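Local coordinates for protein 2-C-methyl-D-erythritol 2,4-cyclodiphosphate synthase (Thermus thermophilus, PDB 1IV3) that catalyses the conversion of 4-diphosphocytidyl-2-C-methyl-D-erythritol 2-phosphate to 2-C-methyl-D-erythritol 2,4-cyclodiphosphate with release of CMP, using a divalent metal ion, at residues R2-E14 with P139-D151. The protein carries 3 engineered substitutions. Sequence-based numbering, arbitrary orientation.
With MG (magnesium ion), chain G.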
loop_
_atom_site.group_PDB
_atom_site.type_symbol
_atom_site.label_atom_id
_atom_site.label_comp_id
_atom_site.label_asym_id
_atom_site.label_seq_id
_atom_site.Cartn_x
_atom_site.Cartn_y
_atom_site.Cartn_z
ATOM N N ARG A 2 -2.865 15.803 7.352
ATOM C CA ARG A 2 -1.970 14.690 7.665
ATOM C C ARG A 2 -2.429 13.375 7.056
ATOM O O ARG A 2 -3.620 13.148 6.866
ATOM C CB ARG A 2 -1.884 14.453 9.177
ATOM C CG ARG A 2 -1.127 15.569 9.879
ATOM C CD ARG A 2 -0.915 15.234 11.358
ATOM N NE ARG A 2 -0.058 16.260 11.925
ATOM C CZ ARG A 2 1.197 16.150 12.293
ATOM N NH1 ARG A 2 1.816 14.995 12.166
ATOM N NH2 ARG A 2 1.827 17.211 12.797
ATOM N N ILE A 3 -1.452 12.522 6.792
ATOM C CA ILE A 3 -1.787 11.230 6.206
ATOM C C ILE A 3 -1.085 10.128 6.991
ATOM O O ILE A 3 -0.022 10.399 7.556
ATOM C CB ILE A 3 -1.412 11.118 4.719
ATOM C CG1 ILE A 3 -1.798 9.757 4.130
ATOM C CG2 ILE A 3 0.062 11.372 4.471
ATOM C CD1 ILE A 3 -2.107 9.765 2.662
ATOM N N GLY A 4 -1.691 8.945 7.011
ATOM C CA GLY A 4 -0.999 7.848 7.699
ATOM C C GLY A 4 -1.223 6.557 6.913
ATOM O O GLY A 4 -2.294 6.395 6.338
ATOM N N TYR A 5 -0.209 5.688 6.895
ATOM C CA TYR A 5 -0.328 4.436 6.155
ATOM C C TYR A 5 0.014 3.288 7.079
ATOM O O TYR A 5 1.025 3.385 7.773
ATOM C CB TYR A 5 0.612 4.494 4.944
ATOM C CG TYR A 5 0.550 3.249 4.100
ATOM C CD1 TYR A 5 -0.598 2.970 3.364
ATOM C CD2 TYR A 5 1.646 2.390 4.063
ATOM C CE1 TYR A 5 -0.637 1.818 2.588
ATOM C CE2 TYR A 5 1.600 1.237 3.290
ATOM C CZ TYR A 5 0.458 0.973 2.570
ATOM O OH TYR A 5 0.411 -0.176 1.795
ATOM N N GLY A 6 -0.752 2.208 7.120
ATOM C CA GLY A 6 -0.364 1.061 7.928
ATOM C C GLY A 6 -0.818 -0.237 7.267
ATOM O O GLY A 6 -1.671 -0.250 6.380
ATOM N N GLU A 7 -0.193 -1.303 7.738
ATOM C CA GLU A 7 -0.365 -2.635 7.221
ATOM C C GLU A 7 -0.397 -3.638 8.376
ATOM O O GLU A 7 0.188 -3.390 9.428
ATOM C CB GLU A 7 0.787 -3.072 6.316
ATOM C CG GLU A 7 1.073 -2.230 5.087
ATOM C CD GLU A 7 2.164 -2.944 4.264
ATOM O OE1 GLU A 7 2.153 -4.194 4.269
ATOM O OE2 GLU A 7 2.993 -2.292 3.631
ATOM N N ASP A 8 -1.064 -4.746 8.137
ATOM C CA ASP A 8 -1.017 -5.880 9.056
ATOM C C ASP A 8 -1.291 -7.163 8.278
ATOM O O ASP A 8 -2.008 -7.178 7.272
ATOM C CB ASP A 8 -2.043 -5.770 10.177
ATOM C CG ASP A 8 -1.753 -6.757 11.306
ATOM O OD1 ASP A 8 -0.589 -7.193 11.422
ATOM O OD2 ASP A 8 -2.744 -7.157 11.947
ATOM N N SER A 9 -0.716 -8.241 8.785
ATOM C CA SER A 9 -1.027 -9.566 8.242
ATOM C C SER A 9 -1.027 -10.592 9.370
ATOM O O SER A 9 -0.334 -10.394 10.365
ATOM C CB SER A 9 -0.035 -9.940 7.142
ATOM O OG SER A 9 1.234 -10.257 7.698
ATOM N N HIS A 10 -1.808 -11.654 9.197
ATOM C CA HIS A 10 -1.788 -12.774 10.118
ATOM C C HIS A 10 -1.959 -14.089 9.362
ATOM O O HIS A 10 -2.706 -14.157 8.390
ATOM C CB HIS A 10 -2.888 -12.723 11.185
ATOM C CG HIS A 10 -2.600 -11.606 12.147
ATOM N ND1 HIS A 10 -1.874 -11.784 13.306
ATOM C CD2 HIS A 10 -2.928 -10.289 12.095
ATOM C CE1 HIS A 10 -1.779 -10.621 13.938
ATOM N NE2 HIS A 10 -2.410 -9.698 13.221
ATOM N N ARG A 11 -1.240 -15.072 9.895
ATOM C CA ARG A 11 -1.397 -16.440 9.435
ATOM C C ARG A 11 -2.823 -16.843 9.801
ATOM O O ARG A 11 -3.332 -16.543 10.880
ATOM C CB ARG A 11 -0.377 -17.347 10.086
ATOM C CG ARG A 11 -0.059 -18.670 9.433
ATOM C CD ARG A 11 1.340 -19.139 9.857
ATOM N NE ARG A 11 2.310 -18.892 8.792
ATOM C CZ ARG A 11 2.237 -19.398 7.564
ATOM N NH1 ARG A 11 1.239 -20.198 7.210
ATOM N NH2 ARG A 11 3.178 -19.104 6.671
ATOM N N LEU A 12 -3.432 -17.549 8.857
ATOM C CA LEU A 12 -4.791 -18.016 9.152
ATOM C C LEU A 12 -4.766 -19.503 9.480
ATOM O O LEU A 12 -4.106 -20.295 8.808
ATOM C CB LEU A 12 -5.688 -17.711 7.960
ATOM C CG LEU A 12 -6.079 -16.251 7.753
ATOM C CD1 LEU A 12 -6.675 -16.086 6.364
ATOM C CD2 LEU A 12 -7.056 -15.789 8.837
ATOM N N GLU A 13 -5.489 -19.916 10.523
ATOM C CA GLU A 13 -5.502 -21.366 10.754
ATOM C C GLU A 13 -6.919 -21.886 10.965
ATOM O O GLU A 13 -7.807 -21.207 11.479
ATOM C CB GLU A 13 -4.599 -21.709 11.936
ATOM C CG GLU A 13 -3.488 -22.692 11.575
ATOM C CD GLU A 13 -2.104 -22.108 11.794
ATOM O OE1 GLU A 13 -2.000 -21.161 12.606
ATOM O OE2 GLU A 13 -1.149 -22.595 11.154
ATOM N N GLU A 14 -7.103 -23.146 10.547
ATOM C CA GLU A 14 -8.397 -23.791 10.668
ATOM C C GLU A 14 -8.912 -23.837 12.110
ATOM O O GLU A 14 -8.174 -24.130 13.052
ATOM C CB GLU A 14 -8.324 -25.208 10.062
ATOM C CG GLU A 14 -9.232 -25.305 8.842
ATOM C CD GLU A 14 -8.424 -25.493 7.575
ATOM O OE1 GLU A 14 -8.829 -25.001 6.503
ATOM O OE2 GLU A 14 -7.360 -26.145 7.666
ATOM N N PRO A 139 -2.573 -17.732 0.302
ATOM C CA PRO A 139 -3.854 -18.389 0.587
ATOM C C PRO A 139 -4.082 -18.693 2.050
ATOM O O PRO A 139 -5.142 -19.143 2.469
ATOM C CB PRO A 139 -3.712 -19.736 -0.153
ATOM C CG PRO A 139 -2.243 -20.002 -0.043
ATOM C CD PRO A 139 -1.593 -18.661 -0.304
ATOM N N SER A 140 -3.057 -18.464 2.866
ATOM C CA SER A 140 -3.244 -18.777 4.267
ATOM C C SER A 140 -2.995 -17.571 5.166
ATOM O O SER A 140 -2.701 -17.751 6.347
ATOM C CB SER A 140 -2.315 -19.948 4.627
ATOM O OG SER A 140 -2.808 -21.144 4.035
ATOM N N HIS A 141 -3.121 -16.351 4.639
ATOM C CA HIS A 141 -3.020 -15.163 5.483
ATOM C C HIS A 141 -4.202 -14.233 5.215
ATOM O O HIS A 141 -4.787 -14.244 4.132
ATOM C CB HIS A 141 -1.740 -14.374 5.249
ATOM C CG HIS A 141 -0.480 -15.053 5.674
ATOM N ND1 HIS A 141 0.294 -14.591 6.706
ATOM C CD2 HIS A 141 0.149 -16.158 5.186
ATOM C CE1 HIS A 141 1.342 -15.392 6.847
ATOM N NE2 HIS A 141 1.279 -16.342 5.946
ATOM N N VAL A 142 -4.522 -13.437 6.222
ATOM C CA VAL A 142 -5.385 -12.271 6.022
ATOM C C VAL A 142 -4.459 -11.057 5.959
ATOM O O VAL A 142 -3.557 -10.966 6.815
ATOM C CB VAL A 142 -6.441 -12.124 7.113
ATOM C CG1 VAL A 142 -5.829 -12.149 8.525
ATOM C CG2 VAL A 142 -7.244 -10.846 6.899
ATOM N N GLN A 143 -4.632 -10.171 4.977
ATOM C CA GLN A 143 -3.759 -8.998 4.927
ATOM C C GLN A 143 -4.627 -7.739 4.963
ATOM O O GLN A 143 -5.729 -7.769 4.402
ATOM C CB GLN A 143 -2.908 -8.970 3.674
ATOM C CG GLN A 143 -2.094 -10.236 3.444
ATOM C CD GLN A 143 -1.525 -10.337 2.036
ATOM O OE1 GLN A 143 -1.954 -11.138 1.201
ATOM N NE2 GLN A 143 -0.535 -9.497 1.754
ATOM N N ALA A 144 -4.156 -6.666 5.588
ATOM C CA ALA A 144 -4.874 -5.400 5.524
ATOM C C ALA A 144 -3.867 -4.302 5.218
ATOM O O ALA A 144 -2.763 -4.363 5.762
ATOM C CB ALA A 144 -5.593 -5.062 6.825
ATOM N N ARG A 145 -4.259 -3.335 4.395
ATOM C CA ARG A 145 -3.462 -2.118 4.229
ATOM C C ARG A 145 -4.415 -0.941 4.260
ATOM O O ARG A 145 -5.504 -1.031 3.671
ATOM C CB ARG A 145 -2.644 -2.156 2.935
ATOM C CG ARG A 145 -1.770 -3.408 2.836
ATOM C CD ARG A 145 -0.841 -3.340 1.621
ATOM N NE ARG A 145 0.151 -4.422 1.731
ATOM C CZ ARG A 145 -0.148 -5.632 1.268
ATOM N NH1 ARG A 145 -1.330 -5.830 0.701
ATOM N NH2 ARG A 145 0.741 -6.606 1.371
ATOM N N ALA A 146 -4.016 0.111 4.978
ATOM C CA ALA A 146 -4.917 1.215 5.253
ATOM C C ALA A 146 -4.237 2.575 5.084
ATOM O O ALA A 146 -3.077 2.679 5.483
ATOM C CB ALA A 146 -5.474 1.162 6.681
ATOM N N VAL A 147 -4.987 3.541 4.552
ATOM C CA VAL A 147 -4.540 4.947 4.559
ATOM C C VAL A 147 -5.564 5.752 5.346
ATOM O O VAL A 147 -6.783 5.556 5.176
ATOM C CB VAL A 147 -4.391 5.527 3.142
ATOM C CG1 VAL A 147 -3.764 6.900 3.122
ATOM C CG2 VAL A 147 -3.524 4.603 2.284
ATOM N N VAL A 148 -5.101 6.638 6.204
ATOM C CA VAL A 148 -6.066 7.525 6.874
ATOM C C VAL A 148 -5.710 8.965 6.522
ATOM O O VAL A 148 -4.552 9.322 6.225
ATOM C CB VAL A 148 -6.090 7.356 8.404
ATOM C CG1 VAL A 148 -6.585 5.977 8.808
ATOM C CG2 VAL A 148 -4.701 7.619 8.966
ATOM N N LEU A 149 -6.746 9.797 6.557
ATOM C CA LEU A 149 -6.551 11.220 6.258
ATOM C C LEU A 149 -7.122 12.013 7.427
ATOM O O LEU A 149 -8.229 11.679 7.874
ATOM C CB LEU A 149 -7.236 11.536 4.942
ATOM C CG LEU A 149 -7.144 12.951 4.382
ATOM C CD1 LEU A 149 -5.707 13.292 4.028
ATOM C CD2 LEU A 149 -8.080 13.087 3.178
ATOM N N LEU A 150 -6.384 13.006 7.877
ATOM C CA LEU A 150 -6.806 13.771 9.046
ATOM C C LEU A 150 -6.643 15.277 8.820
ATOM O O LEU A 150 -5.635 15.662 8.232
ATOM C CB LEU A 150 -5.983 13.363 10.266
ATOM C CG LEU A 150 -5.963 11.871 10.616
ATOM C CD1 LEU A 150 -4.642 11.270 10.171
ATOM C CD2 LEU A 150 -6.180 11.634 12.097
ATOM N N ASP A 151 -7.613 16.025 9.309
ATOM C CA ASP A 151 -7.758 17.467 9.274
ATOM C C ASP A 151 -8.464 17.982 8.030
ATOM O O ASP A 151 -9.537 18.575 8.026
ATOM C CB ASP A 151 -6.369 18.114 9.359
ATOM C CG ASP A 151 -5.840 17.995 10.777
ATOM O OD1 ASP A 151 -6.427 17.161 11.513
ATOM O OD2 ASP A 151 -4.882 18.727 11.097
HETATM MG MG MG G . -2.063 -7.781 13.622
HETATM O O HOH W 1 0.010 -7.641 14.681
#
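With CG set opposite the carbonyl carbon in both Glu7 (chi1 -59°) and Arg145 (chi1 -54°), the two chains run out over the same sheet face and meet where Arg145 NE makes a weak, bent hydrogen bond of 3.2 Å to Glu7 OE1, within a salt bridge. Tyr5 lies alongside Arg145, its OH 3.4 Å from Arg145 CD, while Val147 CG2 meets the ring edge. Antiparallel strands 3-14 and 141-150 exchange paired backbone hydrogen bonds from Gly4–Val148 to His10–Val142. Arg11 CA sits over one face of the His141 ring, 4.0 Å from its centroid, and the side chain, bent at chi3, brings one face of its guanidinium to the imidazole rim, the planes 68° apart. An alanine in place of Arg11 would keep the CA but lose the guanidinium, and would probably leave the imidazole freer to turn. On the opposite sheet face, Asp8 OD2 (1.9 Å) and His10 NE2 (2.0 Å) bind the magnesium ion with His42, and Asp8 OD1 salt-bridges Lys132 of a second subunit. One face thus serves metal binding; on the other, Glu7 OE1 also pairs with Arg145 of the second subunit and Arg145 NH1 with Glu7 of the third, linking the trimer.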